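GCN5-related N-acetyltransferase (Arthrobacter sp., PDB 2R1I) probably transfers an acetyl group from acetyl-CoA to an amine of a still unidentified substrate, as other GCN5-related N-acetyltransferases do. Local coordinates at residues I136-E141 with R147-R152; L103-G108 with S116-A121; G81-S86 with A120-L125. All coordinates share one frame; numbering follows the deposited sequence. Where two conformers were deposited one is given.

Contact 1. Residues I136-E141 with R147-R152; sequences INVDGE and RFYEAR
Tyr149 O accepts the backbone N of Arg152 at 2.9 Å, while the Tyr149 ring takes Ile136 CD1 on its face. The adjacent Phe148 O is bound by Arg152 NH1 at 3.1 Å; the N-H...O angle is 154°, and the donor lies in the carbonyl plane on a lone pair. Since this guanidinium also bonds Ser116 OG through NE and lies over Phe148 CE2, its orientation is fixed from several sides. Across the contact there is no hydrogen bond. Ile136 CD1 stands 3.4 Å from the Tyr149 ring centroid and 12° off its normal, a face-on CH-pi contact. Ile136 CG1 sits beside its backbone N and the chain then runs extended (chi2 170°), which carries the methyl out to the ring. Phe148 CD1 covers the opposite face, 3.6 Å above the plane. Val138 CG2 approaches Tyr149 CD2 obliquely at 4.2 Å. Strand 133-139 passes into helix 143-150 through a short turn, with an Asx turn at Asp139 (OD1 accepting Glu141 N); the pair probably corresponds to the strand and helix ending the central part of the GNAT fold, Ile136 and Tyr149 packing helix on sheet. Leu100, Leu103 and Leu119 also pack on Tyr149, while strand 133-139 pairs antiparallel with a strand of the second subunit.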
loop_
_atom_site.group_PDB
_atom_site.type_symbol
_atom_site.label_atom_id
_atom_site.label_comp_id
_atom_site.label_asym_id
_atom_site.label_seq_id
_atom_site.Cartn_x
_atom_site.Cartn_y
_atom_site.Cartn_z
ATOM N N ILE A 136 -3.484 -6.216 -2.970
ATOM C CA ILE A 136 -2.625 -7.236 -2.389
ATOM C C ILE A 136 -1.335 -7.262 -3.174
ATOM O O ILE A 136 -1.335 -7.035 -4.390
ATOM C CB ILE A 136 -3.202 -8.646 -2.488
ATOM C CG1 ILE A 136 -4.706 -8.699 -2.353
ATOM C CG2 ILE A 136 -2.618 -9.589 -1.412
ATOM C CD1 ILE A 136 -5.235 -10.130 -2.704
ATOM N N ASN A 137 -0.243 -7.575 -2.483
ATOM C CA ASN A 137 1.003 -7.879 -3.141
ATOM C C ASN A 137 1.279 -9.387 -2.916
ATOM O O ASN A 137 1.201 -9.855 -1.777
ATOM C CB ASN A 137 2.086 -6.917 -2.653
ATOM C CG ASN A 137 1.691 -5.430 -2.912
ATOM O OD1 ASN A 137 1.473 -4.650 -1.964
ATOM N ND2 ASN A 137 1.569 -5.050 -4.198
ATOM N N VAL A 138 1.541 -10.099 -3.995
ATOM C CA VAL A 138 1.639 -11.570 -3.994
ATOM C C VAL A 138 2.922 -12.033 -4.709
ATOM O O VAL A 138 3.243 -11.551 -5.798
ATOM C CB VAL A 138 0.432 -12.223 -4.733
ATOM C CG1 VAL A 138 0.509 -13.759 -4.697
ATOM C CG2 VAL A 138 -0.903 -11.729 -4.181
ATOM N N ASP A 139 3.665 -12.954 -4.103
ATOM C CA ASP A 139 4.856 -13.509 -4.780
ATOM C C ASP A 139 4.418 -14.264 -6.023
ATOM O O ASP A 139 3.487 -15.071 -5.970
ATOM C CB ASP A 139 5.627 -14.426 -3.827
ATOM C CG ASP A 139 6.964 -14.910 -4.412
ATOM O OD1 ASP A 139 7.040 -15.327 -5.603
ATOM O OD2 ASP A 139 7.963 -14.866 -3.659
ATOM N N GLY A 140 5.079 -14.009 -7.150
ATOM C CA GLY A 140 4.694 -14.629 -8.400
ATOM C C GLY A 140 4.836 -16.145 -8.331
ATOM O O GLY A 140 4.116 -16.863 -9.017
ATOM N N GLU A 141 5.764 -16.605 -7.490
ATOM C CA GLU A 141 6.039 -18.059 -7.321
ATOM C C GLU A 141 4.904 -18.741 -6.556
ATOM O O GLU A 141 4.788 -19.968 -6.601
ATOM C CB GLU A 141 7.379 -18.260 -6.571
ATOM C CG GLU A 141 7.928 -19.701 -6.475
ATOM N N ARG A 147 -4.057 -18.384 -7.529
ATOM C CA ARG A 147 -5.288 -19.054 -7.978
ATOM C C ARG A 147 -6.475 -18.711 -7.082
ATOM O O ARG A 147 -7.598 -18.495 -7.561
ATOM C CB ARG A 147 -5.103 -20.573 -8.015
ATOM C CG ARG A 147 -6.280 -21.350 -8.642
ATOM C CD ARG A 147 -5.961 -22.869 -8.750
ATOM N NE ARG A 147 -5.077 -23.256 -7.648
ATOM C CZ ARG A 147 -3.820 -23.702 -7.756
ATOM N NH1 ARG A 147 -3.244 -23.919 -8.940
ATOM N NH2 ARG A 147 -3.139 -23.954 -6.642
ATOM N N PHE A 148 -6.187 -18.612 -5.782
ATOM C CA PHE A 148 -7.190 -18.284 -4.756
ATOM C C PHE A 148 -7.762 -16.863 -4.922
ATOM O O PHE A 148 -8.980 -16.679 -4.934
ATOM C CB PHE A 148 -6.581 -18.468 -3.364
ATOM C CG PHE A 148 -7.451 -17.972 -2.231
ATOM C CD1 PHE A 148 -7.365 -16.678 -1.778
ATOM C CD2 PHE A 148 -8.363 -18.824 -1.620
ATOM C CE1 PHE A 148 -8.170 -16.236 -0.716
ATOM C CE2 PHE A 148 -9.154 -18.378 -0.551
ATOM C CZ PHE A 148 -9.065 -17.092 -0.123
ATOM N N TYR A 149 -6.896 -15.872 -5.090
ATOM C CA TYR A 149 -7.395 -14.506 -5.249
ATOM C C TYR A 149 -8.064 -14.296 -6.585
ATOM O O TYR A 149 -9.104 -13.625 -6.657
ATOM C CB TYR A 149 -6.268 -13.519 -5.028
ATOM C CG TYR A 149 -5.799 -13.501 -3.596
ATOM C CD1 TYR A 149 -6.680 -13.208 -2.563
ATOM C CD2 TYR A 149 -4.471 -13.791 -3.270
ATOM C CE1 TYR A 149 -6.245 -13.175 -1.235
ATOM C CE2 TYR A 149 -4.035 -13.781 -1.944
ATOM C CZ TYR A 149 -4.924 -13.477 -0.936
ATOM O OH TYR A 149 -4.464 -13.461 0.381
ATOM N N GLU A 150 -7.514 -14.895 -7.641
ATOM C CA GLU A 150 -8.043 -14.712 -8.990
ATOM C C GLU A 150 -9.450 -15.309 -9.085
ATOM O O GLU A 150 -10.291 -14.784 -9.799
ATOM C CB GLU A 150 -7.082 -15.278 -10.054
ATOM C CG GLU A 150 -5.833 -14.462 -10.229
ATOM C CD GLU A 150 -4.810 -15.039 -11.178
ATOM O OE1 GLU A 150 -5.060 -16.123 -11.749
ATOM O OE2 GLU A 150 -3.738 -14.409 -11.370
ATOM N N ALA A 151 -9.720 -16.356 -8.312
ATOM C CA ALA A 151 -11.069 -16.967 -8.262
ATOM C C ALA A 151 -12.096 -16.138 -7.479
ATOM O O ALA A 151 -13.289 -16.459 -7.497
ATOM C CB ALA A 151 -10.985 -18.344 -7.635
ATOM N N ARG A 152 -11.610 -15.119 -6.768
ATOM C CA ARG A 152 -12.419 -14.256 -5.880
ATOM C C ARG A 152 -12.267 -12.753 -6.252
ATOM O O ARG A 152 -12.182 -11.875 -5.382
ATOM C CB ARG A 152 -12.025 -14.485 -4.424
ATOM C CG ARG A 152 -12.505 -15.825 -3.924
ATOM C CD ARG A 152 -11.743 -16.309 -2.713
ATOM N NE ARG A 152 -12.229 -17.649 -2.360
ATOM C CZ ARG A 152 -11.856 -18.788 -2.947
ATOM N NH1 ARG A 152 -10.991 -18.805 -3.953
ATOM N NH2 ARG A 152 -12.376 -19.939 -2.539
#

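Contact 2. Residues L103-G108 with S116-A121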
loop_
_atom_site.group_PDB
_atom_site.type_symbol
_atom_site.label_atom_id
_atom_site.label_comp_id
_atom_site.label_asym_id
_atom_site.label_seq_id
_atom_site.Cartn_x
_atom_site.Cartn_y
_atom_site.Cartn_z
ATOM N N LEU A 103 -3.113 -12.627 5.009
ATOM C CA LEU A 103 -4.220 -13.519 5.168
ATOM C C LEU A 103 -3.576 -14.864 5.581
ATOM O O LEU A 103 -2.932 -15.539 4.774
ATOM C CB LEU A 103 -5.015 -13.636 3.865
ATOM C CG LEU A 103 -6.151 -14.685 3.829
ATOM C CD1 LEU A 103 -7.220 -14.427 4.862
ATOM C CD2 LEU A 103 -6.772 -14.758 2.414
ATOM N N TYR A 104 -3.702 -15.205 6.848
ATOM C CA TYR A 104 -3.019 -16.345 7.433
ATOM C C TYR A 104 -4.022 -17.443 7.790
ATOM O O TYR A 104 -4.844 -17.270 8.685
ATOM C CB TYR A 104 -2.289 -15.923 8.687
ATOM C CG TYR A 104 -0.955 -15.241 8.506
ATOM C CD1 TYR A 104 -0.257 -15.264 7.307
ATOM C CD2 TYR A 104 -0.344 -14.647 9.585
ATOM C CE1 TYR A 104 0.984 -14.663 7.199
ATOM C CE2 TYR A 104 0.897 -14.062 9.480
ATOM C CZ TYR A 104 1.555 -14.063 8.302
ATOM O OH TYR A 104 2.808 -13.479 8.233
ATOM N N VAL A 105 -3.968 -18.570 7.073
ATOM C CA VAL A 105 -4.828 -19.711 7.371
ATOM C C VAL A 105 -3.981 -20.970 7.171
ATOM O O VAL A 105 -2.982 -20.934 6.442
ATOM C CB VAL A 105 -6.063 -19.734 6.466
ATOM C CG1 VAL A 105 -6.956 -18.524 6.706
ATOM C CG2 VAL A 105 -5.640 -19.836 4.990
ATOM N N ARG A 106 -4.338 -22.062 7.841
ATOM C CA ARG A 106 -3.586 -23.300 7.671
ATOM C C ARG A 106 -3.727 -23.887 6.260
ATOM O O ARG A 106 -4.779 -23.754 5.622
ATOM C CB ARG A 106 -4.032 -24.300 8.740
ATOM C CG ARG A 106 -3.596 -23.929 10.133
ATOM C CD ARG A 106 -2.072 -24.065 10.289
ATOM N N PRO A 107 -2.665 -24.578 5.767
ATOM C CA PRO A 107 -2.801 -25.263 4.486
ATOM C C PRO A 107 -3.850 -26.354 4.557
ATOM O O PRO A 107 -4.088 -26.928 5.626
ATOM C CB PRO A 107 -1.405 -25.866 4.251
ATOM C CG PRO A 107 -0.799 -25.965 5.611
ATOM C CD PRO A 107 -1.319 -24.772 6.344
ATOM N N GLY A 108 -4.484 -26.620 3.428
ATOM C CA GLY A 108 -5.537 -27.617 3.377
ATOM C C GLY A 108 -6.942 -27.069 3.249
ATOM O O GLY A 108 -7.157 -25.872 3.312
ATOM N N SER A 116 -11.309 -18.084 2.608
ATOM C CA SER A 116 -12.382 -17.578 1.760
ATOM C C SER A 116 -13.388 -16.690 2.553
ATOM O O SER A 116 -13.765 -15.605 2.116
ATOM C CB SER A 116 -13.073 -18.736 1.027
ATOM O OG SER A 116 -13.929 -18.219 0.062
ATOM N N ALA A 117 -13.723 -17.117 3.761
ATOM C CA ALA A 117 -14.585 -16.331 4.686
ATOM C C ALA A 117 -13.917 -15.012 5.141
ATOM O O ALA A 117 -14.553 -13.960 5.249
ATOM C CB ALA A 117 -14.941 -17.212 5.949
ATOM N N LEU A 118 -12.636 -15.098 5.440
ATOM C CA LEU A 118 -11.902 -13.920 5.896
ATOM C C LEU A 118 -11.844 -12.864 4.779
ATOM O O LEU A 118 -11.968 -11.655 5.054
ATOM C CB LEU A 118 -10.523 -14.344 6.375
ATOM C CG LEU A 118 -10.505 -14.918 7.801
ATOM C CD1 LEU A 118 -9.235 -15.704 8.076
ATOM C CD2 LEU A 118 -10.676 -13.756 8.849
ATOM N N LEU A 119 -11.630 -13.325 3.541
ATOM C CA LEU A 119 -11.558 -12.397 2.399
ATOM C C LEU A 119 -12.898 -11.669 2.189
ATOM O O LEU A 119 -12.957 -10.464 1.993
ATOM C CB LEU A 119 -11.061 -13.093 1.121
ATOM C CG LEU A 119 -11.037 -12.187 -0.126
ATOM C CD1 LEU A 119 -10.112 -10.964 0.163
ATOM C CD2 LEU A 119 -10.607 -12.944 -1.372
ATOM N N ALA A 120 -13.989 -12.423 2.231
ATOM C CA ALA A 120 -15.307 -11.841 2.078
ATOM C C ALA A 120 -15.624 -10.830 3.179
ATOM O O ALA A 120 -16.163 -9.741 2.915
ATOM C CB ALA A 120 -16.380 -12.991 1.983
ATOM N N ALA A 121 -15.281 -11.158 4.421
ATOM C CA ALA A 121 -15.497 -10.232 5.525
ATOM C C ALA A 121 -14.647 -8.947 5.342
ATOM O O ALA A 121 -15.113 -7.843 5.648
ATOM C CB ALA A 121 -15.173 -10.925 6.866
#
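Leu103 and Leu118 bring the backbones nearest, their CA atoms 7.7 Å apart, with no hydrogen bond passing between the segments. From the end of strand 97-104 the chain runs on extended through Val105, Arg106 and Pro107 to Gly108, which occupies the N-cap position of helix 109-128; its positive phi of 107° is one that a glycine accommodates readily. Segment 116-121 is regular helix, and one face of it, led by Leu118, turns back to the strand it came from. Leu118 makes the close contacts on the helix side. Its CB is met by the methyl CD1 of Leu103 at 3.6 Å, and the same methyl lies 4.0 Å from Leu118 CD1, so that the two leucines pass at a slant. Leu103 holds CG anti to its own N (chi1 173°), sending the branch out to the helix. This is the opening half of a beta-alpha-beta unit, strand 97-104, helix 109-128 and strand 133-139, part of the GNAT fold. In this family the turn from the strand and the first turn of the helix commonly hold the pyrophosphate of acetyl-CoA, and the same turn here, between the two segments, probably does likewise. Farther toward that turn, Val105 reaches Leu118 CD1 with CG1 at 3.9 Å; the two side chains point past one another in opposite directions. Leu73 and Ala75 of strand 70-75, with Pro25, pack on Leu118 as well, while Phe148 and Tyr149 of helix 143-150 touch Leu103. Tyr104, whose CB points away from the helix, meets the ring of Phe43 in helix 33-47.

Contact 3. Residues G81-S86 with A120-L125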
loop_
_atom_site.group_PDB
_atom_site.type_symbol
_atom_site.label_atom_id
_atom_site.label_comp_id
_atom_site.label_asym_id
_atom_site.label_seq_id
_atom_site.Cartn_x
_atom_site.Cartn_y
_atom_site.Cartn_z
ATOM N N GLY A 81 -7.442 -18.671 12.071
ATOM C CA GLY A 81 -7.086 -17.852 10.908
ATOM C C GLY A 81 -7.317 -16.376 11.172
ATOM O O GLY A 81 -8.149 -15.985 11.980
ATOM N N LEU A 82 -6.589 -15.562 10.445
ATOM C CA LEU A 82 -6.741 -14.124 10.562
ATOM C C LEU A 82 -6.461 -13.409 9.258
ATOM O O LEU A 82 -5.785 -13.973 8.368
ATOM C CB LEU A 82 -5.852 -13.596 11.692
ATOM C CG LEU A 82 -4.333 -13.653 11.641
ATOM C CD1 LEU A 82 -3.714 -12.678 10.631
ATOM C CD2 LEU A 82 -3.765 -13.323 13.033
ATOM N N ALA A 83 -7.011 -12.198 9.150
ATOM C CA ALA A 83 -6.696 -11.253 8.091
ATOM C C ALA A 83 -6.249 -9.922 8.718
ATOM O O ALA A 83 -6.809 -9.527 9.750
ATOM C CB ALA A 83 -7.899 -11.027 7.219
ATOM N N VAL A 84 -5.248 -9.288 8.092
ATOM C CA VAL A 84 -4.719 -7.966 8.483
ATOM C C VAL A 84 -4.959 -7.029 7.311
ATOM O O VAL A 84 -4.466 -7.305 6.190
ATOM C CB VAL A 84 -3.218 -7.990 8.857
ATOM C CG1 VAL A 84 -2.763 -6.621 9.313
ATOM C CG2 VAL A 84 -2.991 -8.998 9.975
ATOM N N LEU A 85 -5.710 -5.978 7.607
ATOM C CA LEU A 85 -6.070 -4.912 6.636
ATOM C C LEU A 85 -5.453 -3.620 7.039
ATOM O O LEU A 85 -5.549 -3.240 8.195
ATOM C CB LEU A 85 -7.559 -4.689 6.569
ATOM C CG LEU A 85 -8.370 -5.835 5.963
ATOM C CD1 LEU A 85 -9.853 -5.770 6.372
ATOM C CD2 LEU A 85 -8.238 -5.792 4.435
ATOM N N SER A 86 -4.869 -2.869 6.093
ATOM C CA SER A 86 -4.437 -1.513 6.365
ATOM C C SER A 86 -5.200 -0.553 5.462
ATOM O O SER A 86 -5.548 -0.907 4.350
ATOM C CB SER A 86 -2.942 -1.363 6.131
ATOM O OG SER A 86 -2.542 -1.602 4.808
ATOM N N ALA A 120 -13.989 -12.423 2.231
ATOM C CA ALA A 120 -15.307 -11.841 2.078
ATOM C C ALA A 120 -15.624 -10.830 3.179
ATOM O O ALA A 120 -16.163 -9.741 2.915
ATOM C CB ALA A 120 -16.380 -12.991 1.983
ATOM N N ALA A 121 -15.281 -11.158 4.421
ATOM C CA ALA A 121 -15.497 -10.232 5.525
ATOM C C ALA A 121 -14.647 -8.947 5.342
ATOM O O ALA A 121 -15.113 -7.843 5.648
ATOM C CB ALA A 121 -15.173 -10.925 6.866
ATOM N N SER A 122 -13.418 -9.107 4.839
ATOM C CA SER A 122 -12.505 -7.958 4.550
ATOM C C SER A 122 -13.114 -7.030 3.504
ATOM O O SER A 122 -13.150 -5.836 3.681
ATOM C CB SER A 122 -11.139 -8.450 4.067
ATOM O OG SER A 122 -10.480 -9.273 5.052
ATOM N N CYS A 123 -13.683 -7.584 2.431
ATOM C CA CYS A 123 -14.297 -6.727 1.431
ATOM C C CYS A 123 -15.465 -5.917 2.012
ATOM O O CYS A 123 -15.612 -4.734 1.722
ATOM C CB CYS A 123 -14.747 -7.543 0.234
ATOM S SG CYS A 123 -13.426 -8.253 -0.703
ATOM N N GLY A 124 -16.291 -6.557 2.838
ATOM C CA GLY A 124 -17.387 -5.884 3.514
ATOM C C GLY A 124 -16.952 -4.754 4.423
ATOM O O GLY A 124 -17.532 -3.683 4.437
ATOM N N LEU A 125 -15.912 -5.014 5.189
ATOM C CA LEU A 125 -15.376 -4.003 6.070
ATOM C C LEU A 125 -14.809 -2.808 5.291
ATOM O O LEU A 125 -15.062 -1.681 5.657
ATOM C CB LEU A 125 -14.354 -4.629 6.999
ATOM C CG LEU A 125 -13.965 -3.784 8.208
ATOM C CD1 LEU A 125 -13.885 -4.625 9.452
ATOM C CD2 LEU A 125 -12.658 -3.136 7.887
#
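Leu85 and Ala83 meet Ser122 and Leu125 without any ring, amide or other flat side-chain group, so there are no faces or edges to match; the fit is one of methyls of Leu85 and Ala83 against Ser122, with a looser Leu125 contact. Both methyls of Leu85 face the Ser122 methylene from one side: CD1 lies 3.8 Å from Ser122 CB and CD2 4.0 Å from that same CB. Ser122 OG comes 3.8 Å from Ala83 CB, a van der Waals contact, for this buried hydroxyl is hydrogen-bonded to Leu118 O one turn back in its own helix. That bond suits OG lying beside the backbone N (chi1 -60°). In the GNAT fold this is helix-on-sheet packing: helix 109-128 lies on one face of the mixed sheet over strand 81-88, in mid-sheet, and the axes of 81-86 and 120-125 approach to 9.8 Å at a signed angle of -28°. The CA atoms of Leu85 and Ser122 are 7.4 Å apart. Leu125 CD2 approaches Leu85 CD1 loosely, at 4.1 Å in one of two conformers. Leu73, Leu100 and Leu134 of other strands pack around these side chains, and Leu82 turns to helix 33-47 on the other face.

Contacts 2 and 3 share helix 109-128, including Ala120 and Ala121, and set it over neighbouring strands; their centres are 9 Å apart. They are joined by a probable backbone hydrogen bond from Tyr104 N to Leu82 O (2.9 Å), and Leu118 CD1 lies 3.6 Å from Leu82 N. Contact 1, centred 13 Å from contact 2, adds the parallel strand 133-139 and its following helix. There Arg152 NE probably bonds Ser116 OG (3.0 Å). Contacts 1 and 3 do not touch, their nearest atoms being about 6 Å apart. Strands 97-104 and 133-139 are the neighbours between which GNAT enzymes commonly seat acetyl-CoA, consistent with contacts 1 and 2 flanking that region.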